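Local coordinates for protein type I site-specific restriction-modification system, R (Restriction) subunit (Vibrio vulnificus, PDB 3H1T) that is a fragment of the putative restriction subunit of a type I restriction enzyme, which probably couples ATP hydrolysis to DNA translocation before cleavage, at residues T255-E267 and K273-I285. Sequence-based numbering, arbitrary orientation.
Sequences TFTPFGDARHKIE and KSREIYFAIYQSI
Phe279 drives the edge of its ring at the face of Phe256: atom CE2 of Phe279 stands over the centre of the Phe256 ring, with centroids 5.0 Å apart and planes at 84°, a T-shaped pair. CE1 of the same ring meets the aliphatic CG of Arg263 at 3.9 Å, again near the ring plane. With CG turned beside its backbone N (chi1 -54°), Phe279 can reach Phe256 from the sheet face it shares with Arg263 and Ile277. On that face Ile277 CG1 makes a CH-pi contact with Phe259, 3.9 Å from the ring centroid and 19° off its normal. The face carrying His264 and Tyr278 is packed differently: CD2 of His264 lies 3.6 Å from CE2 of Tyr278, the rings meeting obliquely, while the CB and CG methylenes of Arg275 pack against His264 CB, the two side chains crossing at about a right angle. Farther along, Ile266 brings its CD1 methyl to 3.5 Å from Ala280 CB.

Parallel pairing of 263-265 with 277-281 sets this register. Ala262 O accepts two bonds, from Glu276 N on a lone pair and from Ile277 N above the carbonyl plane; Phe279 N donates to His264 O, and Ile266 N returns a bond to Phe279 O at 3.0 Å, nearly straight.

Outside the pair, Trp220 and Trp223 of helix 211-224 meet Phe259 edge-to-face, and Tyr278 OH is held by Val272 O. Strand 238-242 bonds to the far side of 277-281, whereas 263-265 is outermost in the seven-stranded parallel sheet within this chain. The contact thus forms one margin of a RecA-like alpha/beta domain in the ResIII region, the P-loop NTPase fold of superfamily 2 helicase motors.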
ATOM      1  N   THR A 255       4.037  12.455  11.727  1.00 68.68           N
ATOM      2  CA  THR A 255       2.694  11.908  11.569  1.00 69.00           C
ATOM      3  C   THR A 255       2.084  11.647  12.939  1.00 69.28           C
ATOM      4  O   THR A 255       0.865  11.714  13.112  1.00 69.27           O
ATOM      5  CB  THR A 255       2.723  10.567  10.774  1.00 62.62           C
ATOM      6  OG1 THR A 255       3.161  10.818   9.432  1.00 62.62           O
ATOM      7  CG2 THR A 255       1.341   9.920  10.749  1.00 60.72           C
ATOM      8  N   PHE A 256       2.946  11.357  13.911  1.00 66.79           N
ATOM      9  CA  PHE A 256       2.500  11.057  15.262  1.00 66.36           C
ATOM     10  C   PHE A 256       2.512  12.230  16.224  1.00 66.35           C
ATOM     11  O   PHE A 256       2.234  12.049  17.407  1.00 67.05           O
ATOM     12  CB  PHE A 256       3.336   9.922  15.855  1.00 56.09           C
ATOM     13  CG  PHE A 256       3.338   8.674  15.018  1.00 55.56           C
ATOM     14  CD1 PHE A 256       4.088   8.608  13.845  1.00 54.00           C
ATOM     15  CD2 PHE A 256       2.580   7.565  15.398  1.00 55.79           C
ATOM     16  CE1 PHE A 256       4.090   7.464  13.061  1.00 54.54           C
ATOM     17  CE2 PHE A 256       2.572   6.406  14.621  1.00 55.26           C
ATOM     18  CZ  PHE A 256       3.327   6.354  13.449  1.00 54.91           C
ATOM     19  N   THR A 257       2.817  13.424  15.734  1.00 65.78           N
ATOM     20  CA  THR A 257       2.853  14.611  16.583  1.00 66.56           C
ATOM     21  C   THR A 257       1.623  14.772  17.489  1.00 65.43           C
ATOM     22  O   THR A 257       1.732  15.268  18.612  1.00 65.03           O
ATOM     23  CB  THR A 257       3.015  15.871  15.716  1.00 73.49           C
ATOM     24  OG1 THR A 257       4.150  15.689  14.850  1.00 74.48           O
ATOM     25  CG2 THR A 257       3.262  17.094  16.606  1.00 74.32           C
ATOM     26  N   PRO A 258       0.432  14.352  17.013  1.00 56.84           N
ATOM     27  CA  PRO A 258      -0.801  14.444  17.802  1.00 56.03           C
ATOM     28  C   PRO A 258      -0.698  13.780  19.176  1.00 56.77           C
ATOM     29  O   PRO A 258      -1.502  14.043  20.078  1.00 56.85           O
ATOM     30  CB  PRO A 258      -1.814  13.753  16.907  1.00 53.81           C
ATOM     31  CG  PRO A 258      -1.405  14.244  15.566  1.00 53.36           C
ATOM     32  CD  PRO A 258       0.104  14.037  15.608  1.00 54.07           C
ATOM     33  N   PHE A 259       0.275  12.888  19.313  1.00 72.16           N
ATOM     34  CA  PHE A 259       0.503  12.158  20.555  1.00 73.15           C
ATOM     35  C   PHE A 259       1.357  12.949  21.546  1.00 74.29           C
ATOM     36  O   PHE A 259       1.055  12.988  22.743  1.00 73.86           O
ATOM     37  CB  PHE A 259       1.171  10.822  20.252  1.00 57.00           C
ATOM     38  CG  PHE A 259       0.209   9.741  19.885  1.00 55.90           C
ATOM     39  CD1 PHE A 259      -0.672   9.237  20.833  1.00 54.94           C
ATOM     40  CD2 PHE A 259       0.200   9.198  18.604  1.00 55.16           C
ATOM     41  CE1 PHE A 259      -1.550   8.195  20.517  1.00 55.68           C
ATOM     42  CE2 PHE A 259      -0.677   8.154  18.271  1.00 55.50           C
ATOM     43  CZ  PHE A 259      -1.552   7.650  19.234  1.00 55.32           C
ATOM     44  N   GLY A 260       2.416  13.564  21.024  1.00 76.90           N
ATOM     45  CA  GLY A 260       3.327  14.371  21.806  1.00 77.04           C
ATOM     46  C   GLY A 260       3.363  14.231  23.312  1.00 77.83           C
ATOM     47  O   GLY A 260       2.365  14.437  24.015  1.00 78.20           O
ATOM     48  N   ASP A 261       4.545  13.867  23.800  1.00 70.01           N
ATOM     49  CA  ASP A 261       4.816  13.728  25.223  1.00 69.62           C
ATOM     50  C   ASP A 261       4.252  12.464  25.805  1.00 69.81           C
ATOM     51  O   ASP A 261       4.460  12.154  26.988  1.00 69.13           O
ATOM     52  CB  ASP A 261       4.308  14.962  25.953  1.00 77.31           C
ATOM     53  CG  ASP A 261       5.028  16.228  25.497  1.00 78.33           C
ATOM     54  OD1 ASP A 261       5.172  16.422  24.264  1.00 77.04           O
ATOM     55  OD2 ASP A 261       5.457  17.023  26.379  1.00 78.75           O
ATOM     56  N   ALA A 262       3.519  11.736  24.975  1.00 78.50           N
ATOM     57  CA  ALA A 262       3.007  10.433  25.354  1.00 78.07           C
ATOM     58  C   ALA A 262       4.055   9.599  24.605  1.00 77.43           C
ATOM     59  O   ALA A 262       4.340   8.443  24.916  1.00 77.81           O
ATOM     60  CB  ALA A 262       1.615  10.233  24.764  1.00 62.58           C
ATOM     61  N   ARG A 263       4.642  10.281  23.625  1.00 65.34           N
ATOM     62  CA  ARG A 263       5.668   9.785  22.726  1.00 65.22           C
ATOM     63  C   ARG A 263       7.039   9.614  23.373  1.00 66.69           C
ATOM     64  O   ARG A 263       7.443  10.406  24.230  1.00 67.47           O
ATOM     65  CB  ARG A 263       5.821  10.747  21.544  1.00 61.62           C
ATOM     66  CG  ARG A 263       4.648  10.780  20.565  1.00 60.52           C
ATOM     67  CD  ARG A 263       4.994  11.685  19.388  1.00 61.94           C
ATOM     68  NE  ARG A 263       5.095  13.095  19.766  1.00 64.42           N
ATOM     69  CZ  ARG A 263       5.544  14.055  18.958  1.00 65.69           C
ATOM     70  NH1 ARG A 263       5.937  13.761  17.722  1.00 67.29           N
ATOM     71  NH2 ARG A 263       5.596  15.313  19.378  1.00 65.88           N
ATOM     72  N   HIS A 264       7.748   8.575  22.940  1.00 71.03           N
ATOM     73  CA  HIS A 264       9.078   8.294  23.436  1.00 71.14           C
ATOM     74  C   HIS A 264       9.855   7.354  22.517  1.00 70.59           C
ATOM     75  O   HIS A 264       9.409   6.244  22.223  1.00 70.86           O
ATOM     76  CB  HIS A 264       9.028   7.670  24.834  1.00 74.97           C
ATOM     77  CG  HIS A 264      10.384   7.472  25.428  1.00 75.97           C
ATOM     78  ND1 HIS A 264      11.206   8.527  25.757  1.00 75.51           N
ATOM     79  CD2 HIS A 264      11.096   6.347  25.674  1.00 76.67           C
ATOM     80  CE1 HIS A 264      12.368   8.061  26.179  1.00 75.49           C
ATOM     81  NE2 HIS A 264      12.328   6.742  26.139  1.00 75.74           N
ATOM     82  N   LYS A 265      11.017   7.790  22.057  1.00 54.07           N
ATOM     83  CA  LYS A 265      11.818   6.927  21.214  1.00 53.87           C
ATOM     84  C   LYS A 265      12.808   6.242  22.142  1.00 53.69           C
ATOM     85  O   LYS A 265      13.345   6.858  23.065  1.00 52.77           O
ATOM     86  CB  LYS A 265      12.572   7.727  20.143  1.00 69.60           C
ATOM     87  CG  LYS A 265      12.906   6.897  18.914  1.00 71.08           C
ATOM     88  CD  LYS A 265      14.203   7.350  18.261  1.00 72.02           C
ATOM     89  CE  LYS A 265      14.147   8.784  17.748  1.00 72.46           C
ATOM     90  NZ  LYS A 265      15.485   9.210  17.229  1.00 72.99           N
ATOM     91  N   ILE A 266      13.042   4.962  21.923  1.00 78.85           N
ATOM     92  CA  ILE A 266      13.984   4.272  22.767  1.00 79.87           C
ATOM     93  C   ILE A 266      15.339   4.427  22.079  1.00 81.11           C
ATOM     94  O   ILE A 266      15.569   3.848  21.008  1.00 80.26           O
ATOM     95  CB  ILE A 266      13.602   2.790  22.900  1.00 71.33           C
ATOM     96  CG1 ILE A 266      12.084   2.646  22.865  1.00 71.99           C
ATOM     97  CG2 ILE A 266      14.061   2.255  24.247  1.00 68.57           C
ATOM     98  CD1 ILE A 266      11.637   1.219  22.976  1.00 74.38           C
ATOM     99  N   GLU A 267      16.211   5.242  22.676  1.00 79.10           N
ATOM    100  CA  GLU A 267      17.550   5.520  22.150  1.00 79.90           C
ATOM    101  C   GLU A 267      18.656   5.286  23.176  1.00 80.33           C
ATOM    102  O   GLU A 267      18.397   5.060  24.365  1.00 80.91           O
ATOM    103  CB  GLU A 267      17.680   6.975  21.695  1.00 82.75           C
ATOM    104  CG  GLU A 267      17.125   7.313  20.334  1.00 83.75           C
ATOM    105  CD  GLU A 267      17.469   8.735  19.961  1.00 84.21           C
ATOM    106  OE1 GLU A 267      18.681   9.034  19.901  1.00 84.12           O
ATOM    107  OE2 GLU A 267      16.544   9.554  19.744  1.00 84.90           O
ATOM    108  N   LYS A 273      10.206   4.082  31.485  1.00 71.57           N
ATOM    109  CA  LYS A 273       8.931   3.397  31.737  1.00 71.80           C
ATOM    110  C   LYS A 273       7.819   4.334  32.206  1.00 71.11           C
ATOM    111  O   LYS A 273       6.942   3.930  32.976  1.00 70.87           O
ATOM    112  CB  LYS A 273       9.089   2.276  32.782  1.00 79.40           C
ATOM    113  CG  LYS A 273      10.376   2.312  33.600  1.00 81.15           C
ATOM    114  CD  LYS A 273      10.119   2.158  35.107  1.00 82.32           C
ATOM    115  CE  LYS A 273       9.288   0.912  35.422  1.00 83.34           C
ATOM    116  NZ  LYS A 273       9.884  -0.289  34.785  1.00 83.55           N
ATOM    117  N   SER A 274       7.840   5.578  31.739  1.00 79.81           N
ATOM    118  CA  SER A 274       6.805   6.521  32.140  1.00 79.91           C
ATOM    119  C   SER A 274       5.931   7.024  30.980  1.00 79.52           C
ATOM    120  O   SER A 274       4.823   7.516  31.211  1.00 78.77           O
ATOM    121  CB  SER A 274       7.432   7.707  32.883  1.00 72.64           C
ATOM    122  OG  SER A 274       8.134   8.556  31.995  1.00 74.49           O
ATOM    123  N   ARG A 275       6.418   6.898  29.744  1.00 67.21           N
ATOM    124  CA  ARG A 275       5.657   7.346  28.569  1.00 66.26           C
ATOM    125  C   ARG A 275       4.521   6.385  28.175  1.00 65.04           C
ATOM    126  O   ARG A 275       4.268   5.399  28.875  1.00 64.76           O
ATOM    127  CB  ARG A 275       6.603   7.559  27.376  1.00 90.32           C
ATOM    128  CG  ARG A 275       7.453   8.819  27.486  1.00 92.58           C
ATOM    129  CD  ARG A 275       6.700  10.037  26.954  1.00 95.58           C
ATOM    130  NE  ARG A 275       7.388  11.304  27.215  1.00 97.78           N
ATOM    131  CZ  ARG A 275       7.403  11.912  28.399  1.00 99.04           C
ATOM    132  NH1 ARG A 275       6.769  11.365  29.432  1.00 99.89           N
ATOM    133  NH2 ARG A 275       8.041  13.070  28.554  1.00 99.27           N
ATOM    134  N   GLU A 276       3.840   6.673  27.060  1.00 75.69           N
ATOM    135  CA  GLU A 276       2.721   5.834  26.594  1.00 74.29           C
ATOM    136  C   GLU A 276       2.867   5.291  25.170  1.00 72.34           C
ATOM    137  O   GLU A 276       2.488   4.151  24.893  1.00 72.89           O
ATOM    138  CB  GLU A 276       1.405   6.604  26.677  1.00 73.72           C
ATOM    139  CG  GLU A 276       1.381   7.655  27.765  1.00 75.42           C
ATOM    140  CD  GLU A 276      -0.010   7.880  28.300  1.00 76.53           C
ATOM    141  OE1 GLU A 276      -0.814   6.930  28.193  1.00 78.26           O
ATOM    142  OE2 GLU A 276      -0.292   8.978  28.835  1.00 76.09           O
ATOM    143  N   ILE A 277       3.381   6.109  24.258  1.00 51.56           N
ATOM    144  CA  ILE A 277       3.580   5.672  22.879  1.00 49.92           C
ATOM    145  C   ILE A 277       5.068   5.599  22.546  1.00 49.29           C
ATOM    146  O   ILE A 277       5.742   6.630  22.443  1.00 47.69           O
ATOM    147  CB  ILE A 277       2.876   6.626  21.870  1.00 50.84           C
ATOM    148  CG1 ILE A 277       1.384   6.286  21.780  1.00 51.70           C
ATOM    149  CG2 ILE A 277       3.515   6.508  20.494  1.00 47.24           C
ATOM    150  CD1 ILE A 277       0.598   6.583  23.049  1.00 53.67           C
ATOM    151  N   TYR A 278       5.564   4.377  22.358  1.00 61.08           N
ATOM    152  CA  TYR A 278       6.979   4.139  22.061  1.00 61.47           C
ATOM    153  C   TYR A 278       7.342   3.770  20.620  1.00 61.28           C
ATOM    154  O   TYR A 278       6.578   3.092  19.928  1.00 61.20           O
ATOM    155  CB  TYR A 278       7.522   3.038  22.970  1.00 67.73           C
ATOM    156  CG  TYR A 278       7.437   3.361  24.440  1.00 68.41           C
ATOM    157  CD1 TYR A 278       6.221   3.295  25.119  1.00 68.43           C
ATOM    158  CD2 TYR A 278       8.578   3.707  25.161  1.00 69.56           C
ATOM    159  CE1 TYR A 278       6.147   3.556  26.485  1.00 69.11           C
ATOM    160  CE2 TYR A 278       8.515   3.979  26.529  1.00 70.31           C
ATOM    161  CZ  TYR A 278       7.300   3.895  27.184  1.00 69.36           C
ATOM    162  OH  TYR A 278       7.249   4.131  28.543  1.00 70.85           O
ATOM    163  N   PHE A 279       8.520   4.213  20.188  1.00 51.24           N
ATOM    164  CA  PHE A 279       9.025   3.919  18.850  1.00 51.20           C
ATOM    165  C   PHE A 279      10.402   3.301  19.054  1.00 52.03           C
ATOM    166  O   PHE A 279      11.121   3.680  19.976  1.00 51.91           O
ATOM    167  CB  PHE A 279       9.176   5.199  18.021  1.00 64.24           C
ATOM    168  CG  PHE A 279       7.927   6.033  17.941  1.00 65.75           C
ATOM    169  CD1 PHE A 279       7.626   6.963  18.934  1.00 65.64           C
ATOM    170  CD2 PHE A 279       7.054   5.894  16.865  1.00 66.04           C
ATOM    171  CE1 PHE A 279       6.470   7.755  18.853  1.00 67.21           C
ATOM    172  CE2 PHE A 279       5.898   6.673  16.768  1.00 66.55           C
ATOM    173  CZ  PHE A 279       5.601   7.608  17.766  1.00 67.25           C
ATOM    174  N   ALA A 280      10.774   2.349  18.210  1.00 56.96           N
ATOM    175  CA  ALA A 280      12.077   1.712  18.338  1.00 57.55           C
ATOM    176  C   ALA A 280      12.528   1.024  17.057  1.00 58.71           C
ATOM    177  O   ALA A 280      11.726   0.425  16.334  1.00 59.86           O
ATOM    178  CB  ALA A 280      12.046   0.699  19.495  1.00 48.15           C
ATOM    179  N   ILE A 281      13.813   1.147  16.763  1.00 54.07           N
ATOM    180  CA  ILE A 281      14.406   0.517  15.595  1.00 55.01           C
ATOM    181  C   ILE A 281      15.110  -0.719  16.141  1.00 55.62           C
ATOM    182  O   ILE A 281      15.681  -0.672  17.227  1.00 55.48           O
ATOM    183  CB  ILE A 281      15.420   1.476  14.911  1.00 62.19           C
ATOM    184  CG1 ILE A 281      14.720   2.284  13.810  1.00 63.40           C
ATOM    185  CG2 ILE A 281      16.576   0.690  14.304  1.00 59.73           C
ATOM    186  CD1 ILE A 281      13.636   3.232  14.314  1.00 66.18           C
ATOM    187  N   TYR A 282      15.064  -1.827  15.411  1.00 67.86           N
ATOM    188  CA  TYR A 282      15.691  -3.066  15.877  1.00 69.85           C
ATOM    189  C   TYR A 282      17.107  -2.868  16.444  1.00 70.30           C
ATOM    190  O   TYR A 282      17.451  -3.441  17.478  1.00 70.89           O
ATOM    191  CB  TYR A 282      15.719  -4.101  14.745  1.00 82.62           C
ATOM    192  CG  TYR A 282      14.343  -4.485  14.221  1.00 86.34           C
ATOM    193  CD1 TYR A 282      13.426  -5.183  15.022  1.00 87.56           C
ATOM    194  CD2 TYR A 282      13.954  -4.154  12.918  1.00 87.71           C
ATOM    195  CE1 TYR A 282      12.154  -5.541  14.534  1.00 87.95           C
ATOM    196  CE2 TYR A 282      12.691  -4.507  12.422  1.00 88.67           C
ATOM    197  CZ  TYR A 282      11.797  -5.200  13.235  1.00 89.17           C
ATOM    198  OH  TYR A 282      10.548  -5.558  12.760  1.00 90.15           O
ATOM    199  N   GLN A 283      17.918  -2.053  15.776  1.00 71.49           N
ATOM    200  CA  GLN A 283      19.290  -1.779  16.201  1.00 72.64           C
ATOM    201  C   GLN A 283      19.344  -1.183  17.613  1.00 73.75           C
ATOM    202  O   GLN A 283      20.327  -1.355  18.336  1.00 74.33           O
ATOM    203  CB  GLN A 283      19.951  -0.804  15.211  1.00 79.08           C
ATOM    204  CG  GLN A 283      21.458  -0.957  15.058  1.00 82.22           C
ATOM    205  CD  GLN A 283      22.134   0.326  14.584  1.00 83.60           C
ATOM    206  OE1 GLN A 283      21.474   1.236  14.075  1.00 84.02           O
ATOM    207  NE2 GLN A 283      23.456   0.401  14.745  1.00 84.72           N
ATOM    208  N   SER A 284      18.280  -0.486  18.004  1.00 68.97           N
ATOM    209  CA  SER A 284      18.207   0.163  19.312  1.00 67.59           C
ATOM    210  C   SER A 284      17.552  -0.702  20.387  1.00 66.54           C
ATOM    211  O   SER A 284      17.731  -0.463  21.581  1.00 66.03           O
ATOM    212  CB  SER A 284      17.435   1.481  19.202  1.00 73.85           C
ATOM    213  OG  SER A 284      17.227   1.839  17.846  1.00 76.09           O
ATOM    214  N   ILE A 285      16.792  -1.702  19.963  1.00 59.98           N
ATOM    215  CA  ILE A 285      16.106  -2.586  20.894  1.00 60.34           C
ATOM    216  C   ILE A 285      16.396  -4.041  20.515  1.00 59.20           C
ATOM    217  O   ILE A 285      16.918  -4.816  21.315  1.00 58.71           O
ATOM    218  CB  ILE A 285      14.587  -2.352  20.824  1.00 79.98           C
ATOM    219  CG1 ILE A 285      13.856  -3.154  21.905  1.00 82.90           C
ATOM    220  CG2 ILE A 285      14.087  -2.766  19.454  1.00 76.95           C
ATOM    221  CD1 ILE A 285      13.992  -2.583  23.300  1.00 87.22           C
TER